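Local coordinates for orphan protein TM0875 (Thermotoga maritima, PDB 1O22) that is of unknown function but adopts an alpha/beta fold built on a mixed sheet and forms a two-chain assembly, at residues 115-118 against 123-126; 147-152 against 157-162. All coordinates share one frame; numbering follows the deposited sequence.

Contact 1. Residues 115-118 against 123-126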
loop_
_atom_site.group_PDB
_atom_site.type_symbol
_atom_site.label_atom_id
_atom_site.label_comp_id
_atom_site.label_asym_id
_atom_site.label_seq_id
_atom_site.Cartn_x
_atom_site.Cartn_y
_atom_site.Cartn_z
ATOM N N LYS A 115 4.125 15.519 10.450
ATOM C CA LYS A 115 4.034 14.092 10.775
ATOM C C LYS A 115 3.845 13.269 9.496
ATOM O O LYS A 115 3.102 13.614 8.617
ATOM C CB LYS A 115 2.893 13.816 11.736
ATOM C CG LYS A 115 3.005 14.501 13.021
ATOM C CD LYS A 115 4.320 14.218 13.777
ATOM C CE LYS A 115 4.198 13.104 14.722
ATOM N NZ LYS A 115 3.488 13.558 15.938
ATOM N N ILE A 116 4.526 12.151 9.434
ATOM C CA ILE A 116 4.666 11.393 8.199
ATOM C C ILE A 116 4.360 9.935 8.506
ATOM O O ILE A 116 4.976 9.328 9.394
ATOM C CB ILE A 116 6.106 11.511 7.654
ATOM C CG1 ILE A 116 6.458 12.970 7.363
ATOM C CG2 ILE A 116 6.300 10.595 6.455
ATOM C CD1 ILE A 116 7.799 13.299 7.749
ATOM N N LEU A 117 3.401 9.417 7.760
ATOM C CA LEU A 117 3.010 8.020 7.746
ATOM C C LEU A 117 3.528 7.400 6.449
ATOM O O LEU A 117 3.253 7.891 5.362
ATOM C CB LEU A 117 1.500 7.911 7.746
ATOM C CG LEU A 117 0.872 6.527 7.894
ATOM C CD1 LEU A 117 1.327 5.789 9.173
ATOM C CD2 LEU A 117 -0.636 6.725 7.888
ATOM N N SER A 118 4.293 6.335 6.573
ATOM C CA SER A 118 4.861 5.680 5.426
ATOM C C SER A 118 4.366 4.252 5.295
ATOM O O SER A 118 4.434 3.465 6.247
ATOM C CB SER A 118 6.379 5.643 5.571
ATOM O OG SER A 118 6.904 4.860 4.525
ATOM N N TYR A 123 3.223 7.788 0.900
ATOM C CA TYR A 123 3.470 8.611 2.073
ATOM C C TYR A 123 2.286 9.522 2.279
ATOM O O TYR A 123 1.708 9.961 1.330
ATOM C CB TYR A 123 4.737 9.445 1.898
ATOM C CG TYR A 123 5.997 8.624 1.889
ATOM C CD1 TYR A 123 6.775 8.496 3.029
ATOM C CD2 TYR A 123 6.425 8.002 0.734
ATOM C CE1 TYR A 123 7.945 7.759 3.011
ATOM C CE2 TYR A 123 7.586 7.265 0.703
ATOM C CZ TYR A 123 8.342 7.130 1.837
ATOM O OH TYR A 123 9.515 6.381 1.811
ATOM N N LYS A 124 1.952 9.781 3.537
ATOM C CA LYS A 124 0.913 10.747 3.902
ATOM C C LYS A 124 1.542 11.672 4.923
ATOM O O LYS A 124 2.127 11.207 5.893
ATOM C CB LYS A 124 -0.271 10.027 4.542
ATOM C CG LYS A 124 -1.016 9.053 3.648
ATOM C CD LYS A 124 -2.007 8.263 4.475
ATOM C CE LYS A 124 -3.001 7.485 3.635
ATOM N NZ LYS A 124 -3.748 6.531 4.524
ATOM N N ILE A 125 1.485 12.972 4.671
ATOM C CA ILE A 125 1.979 13.927 5.611
ATOM C C ILE A 125 0.868 14.775 6.151
ATOM O O ILE A 125 -0.122 15.028 5.481
ATOM C CB ILE A 125 3.108 14.776 4.994
ATOM C CG1 ILE A 125 2.613 15.653 3.875
ATOM C CG2 ILE A 125 4.279 13.830 4.506
ATOM C CD1 ILE A 125 3.663 16.695 3.482
ATOM N N TYR A 126 1.032 15.147 7.406
ATOM C CA TYR A 126 0.037 15.887 8.166
ATOM C C TYR A 126 0.740 17.072 8.725
ATOM O O TYR A 126 1.816 16.939 9.327
ATOM C CB TYR A 126 -0.507 15.031 9.304
ATOM C CG TYR A 126 -1.125 13.782 8.800
ATOM C CD1 TYR A 126 -2.475 13.731 8.480
ATOM C CD2 TYR A 126 -0.350 12.630 8.623
ATOM C CE1 TYR A 126 -3.031 12.554 7.977
ATOM C CE2 TYR A 126 -0.875 11.506 8.159
ATOM C CZ TYR A 126 -2.223 11.452 7.837
ATOM O OH TYR A 126 -2.700 10.268 7.354
#

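Contact 2. Residues 147-152 against 157-162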
loop_
_atom_site.group_PDB
_atom_site.type_symbol
_atom_site.label_atom_id
_atom_site.label_comp_id
_atom_site.label_asym_id
_atom_site.label_seq_id
_atom_site.Cartn_x
_atom_site.Cartn_y
_atom_site.Cartn_z
ATOM N N TYR A 147 13.394 15.056 3.980
ATOM C CA TYR A 147 13.060 13.958 4.866
ATOM C C TYR A 147 13.242 12.597 4.190
ATOM O O TYR A 147 13.857 11.683 4.775
ATOM C CB TYR A 147 11.608 14.057 5.398
ATOM C CG TYR A 147 11.121 12.757 5.975
ATOM C CD1 TYR A 147 11.457 12.377 7.291
ATOM C CD2 TYR A 147 10.359 11.880 5.220
ATOM C CE1 TYR A 147 11.033 11.171 7.822
ATOM C CE2 TYR A 147 9.949 10.669 5.734
ATOM C CZ TYR A 147 10.260 10.326 7.041
ATOM O OH TYR A 147 9.813 9.104 7.537
ATOM N N PHE A 148 12.699 12.465 2.986
ATOM C CA PHE A 148 12.722 11.212 2.247
ATOM C C PHE A 148 14.163 10.734 1.947
ATOM O O PHE A 148 14.548 9.627 2.280
ATOM C CB PHE A 148 11.884 11.325 0.953
ATOM C CG PHE A 148 11.998 10.105 0.049
ATOM C CD1 PHE A 148 11.258 8.975 0.283
ATOM C CD2 PHE A 148 12.915 10.096 -1.004
ATOM C CE1 PHE A 148 11.409 7.853 -0.507
ATOM C CE2 PHE A 148 13.055 8.992 -1.824
ATOM C CZ PHE A 148 12.323 7.858 -1.567
ATOM N N PHE A 149 14.965 11.592 1.348
ATOM C CA PHE A 149 16.353 11.239 1.048
ATOM C C PHE A 149 17.127 10.932 2.322
ATOM O O PHE A 149 17.819 9.940 2.385
ATOM C CB PHE A 149 17.046 12.338 0.211
ATOM C CG PHE A 149 16.498 12.463 -1.178
ATOM C CD1 PHE A 149 16.323 11.348 -1.964
ATOM C CD2 PHE A 149 16.093 13.693 -1.681
ATOM C CE1 PHE A 149 15.802 11.455 -3.229
ATOM C CE2 PHE A 149 15.570 13.784 -2.946
ATOM C CZ PHE A 149 15.426 12.673 -3.709
ATOM N N GLU A 150 16.979 11.758 3.347
ATOM C CA GLU A 150 17.685 11.507 4.599
ATOM C C GLU A 150 17.264 10.172 5.252
ATOM O O GLU A 150 18.112 9.443 5.784
ATOM C CB GLU A 150 17.530 12.675 5.558
ATOM C CG GLU A 150 18.253 13.929 5.076
ATOM C CD GLU A 150 17.903 15.186 5.874
ATOM O OE1 GLU A 150 17.137 15.081 6.859
ATOM O OE2 GLU A 150 18.399 16.284 5.513
ATOM N N SER A 151 15.989 9.825 5.150
ATOM C CA SER A 151 15.472 8.541 5.630
ATOM C C SER A 151 16.120 7.324 4.942
ATOM O O SER A 151 16.175 6.221 5.520
ATOM C CB SER A 151 13.926 8.466 5.505
ATOM O OG SER A 151 13.461 8.213 4.162
ATOM N N LYS A 152 16.577 7.513 3.707
ATOM C CA LYS A 152 17.195 6.443 2.932
ATOM C C LYS A 152 18.701 6.421 3.077
ATOM O O LYS A 152 19.351 5.488 2.608
ATOM C CB LYS A 152 16.844 6.581 1.443
ATOM C CG LYS A 152 15.371 6.450 1.144
ATOM C CD LYS A 152 14.851 5.055 1.446
ATOM C CE LYS A 152 13.400 5.016 1.137
ATOM N NZ LYS A 152 12.779 3.695 1.282
ATOM N N GLY A 157 21.189 16.625 -2.376
ATOM C CA GLY A 157 21.820 17.444 -3.393
ATOM C C GLY A 157 22.262 16.669 -4.631
ATOM O O GLY A 157 22.643 17.282 -5.633
ATOM N N GLU A 158 22.208 15.333 -4.559
ATOM C CA GLU A 158 22.557 14.458 -5.667
ATOM C C GLU A 158 21.369 13.972 -6.483
ATOM O O GLU A 158 21.531 13.114 -7.330
ATOM C CB GLU A 158 23.379 13.259 -5.125
ATOM C CG GLU A 158 24.743 13.705 -4.615
ATOM C CD GLU A 158 25.609 12.588 -4.044
ATOM O OE1 GLU A 158 25.185 11.424 -3.990
ATOM O OE2 GLU A 158 26.751 12.897 -3.634
ATOM N N TYR A 159 20.192 14.517 -6.226
ATOM C CA TYR A 159 18.943 14.143 -6.895
ATOM C C TYR A 159 18.182 15.317 -7.484
ATOM O O TYR A 159 18.249 16.438 -6.984
ATOM C CB TYR A 159 17.986 13.417 -5.908
ATOM C CG TYR A 159 18.536 12.091 -5.477
ATOM C CD1 TYR A 159 18.207 10.950 -6.145
ATOM C CD2 TYR A 159 19.455 12.009 -4.449
ATOM C CE1 TYR A 159 18.753 9.765 -5.803
ATOM C CE2 TYR A 159 20.014 10.826 -4.084
ATOM C CZ TYR A 159 19.651 9.687 -4.763
ATOM O OH TYR A 159 20.215 8.494 -4.406
ATOM N N THR A 160 17.461 15.030 -8.557
ATOM C CA THR A 160 16.362 15.855 -9.007
ATOM C C THR A 160 15.076 15.047 -8.851
ATOM O O THR A 160 15.098 13.812 -8.691
ATOM C CB THR A 160 16.527 16.291 -10.464
ATOM O OG1 THR A 160 16.457 15.163 -11.350
ATOM C CG2 THR A 160 17.896 16.904 -10.709
ATOM N N PHE A 161 13.950 15.730 -8.874
ATOM C CA PHE A 161 12.653 15.034 -8.843
ATOM C C PHE A 161 11.592 15.824 -9.607
ATOM O O PHE A 161 11.713 17.031 -9.753
ATOM C CB PHE A 161 12.227 14.706 -7.400
ATOM C CG PHE A 161 12.090 15.908 -6.503
ATOM C CD1 PHE A 161 10.908 16.625 -6.472
ATOM C CD2 PHE A 161 13.151 16.325 -5.705
ATOM C CE1 PHE A 161 10.783 17.773 -5.687
ATOM C CE2 PHE A 161 13.022 17.440 -4.907
ATOM C CZ PHE A 161 11.833 18.174 -4.897
ATOM N N SER A 162 10.591 15.138 -10.147
ATOM C CA SER A 162 9.414 15.809 -10.718
ATOM C C SER A 162 8.129 15.354 -10.034
ATOM O O SER A 162 8.012 14.207 -9.562
ATOM C CB SER A 162 9.284 15.550 -12.221
ATOM O OG SER A 162 9.261 14.158 -12.474
#

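Contact 1. Residues 115-118 against 123-126
Lys115 to Ser118 and Tyr123 to Tyr126 are the facing arms of an antiparallel beta hairpin, and four backbone hydrogen bonds hold them together. Lys115 and Tyr126 form one hydrogen-bonded pair: Lys115 N gives a nearly straight bond to Tyr126 O at 2.9 Å, and Tyr126 N returns one to Lys115 O. Leu117 and Lys124 form the next, with Leu117 N to Lys124 O at 2.9 Å. Ile116 with Ile125 and Ser118 with Tyr123 are the non-hydrogen-bonded pairs between and beyond them; here CA-H groups add weaker contacts, such as Ile125 CA to Lys115 O at 3.2 Å.

Apolar packing differs on the two faces. On one, Ile116 and Ile125 lie side by side, CG1 of Ile116 3.7 Å from CG2 of Ile125, while Ile116 CG2 meets the edge of the Tyr123 ring. With CG anti to its carbonyl carbon (chi1 -69°), Tyr123 swings its ring across to Ser118, whose OG comes within 3.4 Å of Tyr123 CE1. An alanine in place of Tyr123 removes the ring that Ile116 CG2 and Ser118 share, and would probably open a gap beside them. On the other face Leu117 CD2 rests 4.0 Å from Lys124 CD and Leu117 CB lies at the edge of the Tyr126 ring.

The charged ends find partners outside the hairpin. The extended Lys124 chain carries NZ to a salt bridge with Glu104 of the second subunit, and Lys115 NZ hydrogen-bonds to Pro73 O.

The chemistry is thus divided: backbone bonds set the register, the Ile116, Ile125 and Tyr123 face packs under helix 137-152, and the opposite face reaches the second subunit through Lys124 and Tyr126.

Contact 2. Residues 147-152 against 157-162
Tyr159, the first residue of strand 159-165, meets Phe149 of the helix ring against ring. The two form an offset stack, centroids 4.5 Å apart and planes inclined by 18°. The overlap is partial: Phe149 CE1 sits over one face of the tyrosine ring, 3.6 Å from Tyr159 CG, displaced toward the rim. The base of the tyrosine joins in, its CB lying 3.5 Å from Phe149 CZ. A chi1 of -66°, which sets CG opposite the carbonyl carbon, brings the Tyr159 ring over Phe149; its hydroxyl continues to a hydrogen bond with Glu54 O. Thr160 turns its side chain away from the helix. Phe161 faces the helix again, but more loosely: Phe161 CD2 lies 4.5 Å from Phe149 CE2, at the edge of the Phe149 ring. No hydrogen bond crosses the contact, so helix and strand are joined here by aromatic packing.

Trp154 and Pro156 of the connecting loop also pack on Phe149. Phe161 extends the contact back along helix 137-152, touching Val141, Glu142 and Met145, while the backbones of Thr160 and Ser162 bond to strand 19-25, the inner neighbour of this edge strand.

Contacts 1 and 2 follow each other along the chain, and their centres are about 16 Å apart. Helix 137-152 connects them: it comes after strand 122-128, packs on the hairpin, and leads through a short loop into strand 159-165. The closest touches are Tyr123 OH to Phe148 CE1 at 3.3 Å and Ile116 CG2 to Tyr147 CE2 at 3.7 Å. Tyr147 and Phe148 thus touch the hairpin, and Phe149 stacks on the strand. Both contacts reach the same mixed sheet, 115-118/123-126 through two strands well inside it, 157-162 through strand 159-165 at its margin. With the function unknown, neither contact can be tied to an active site.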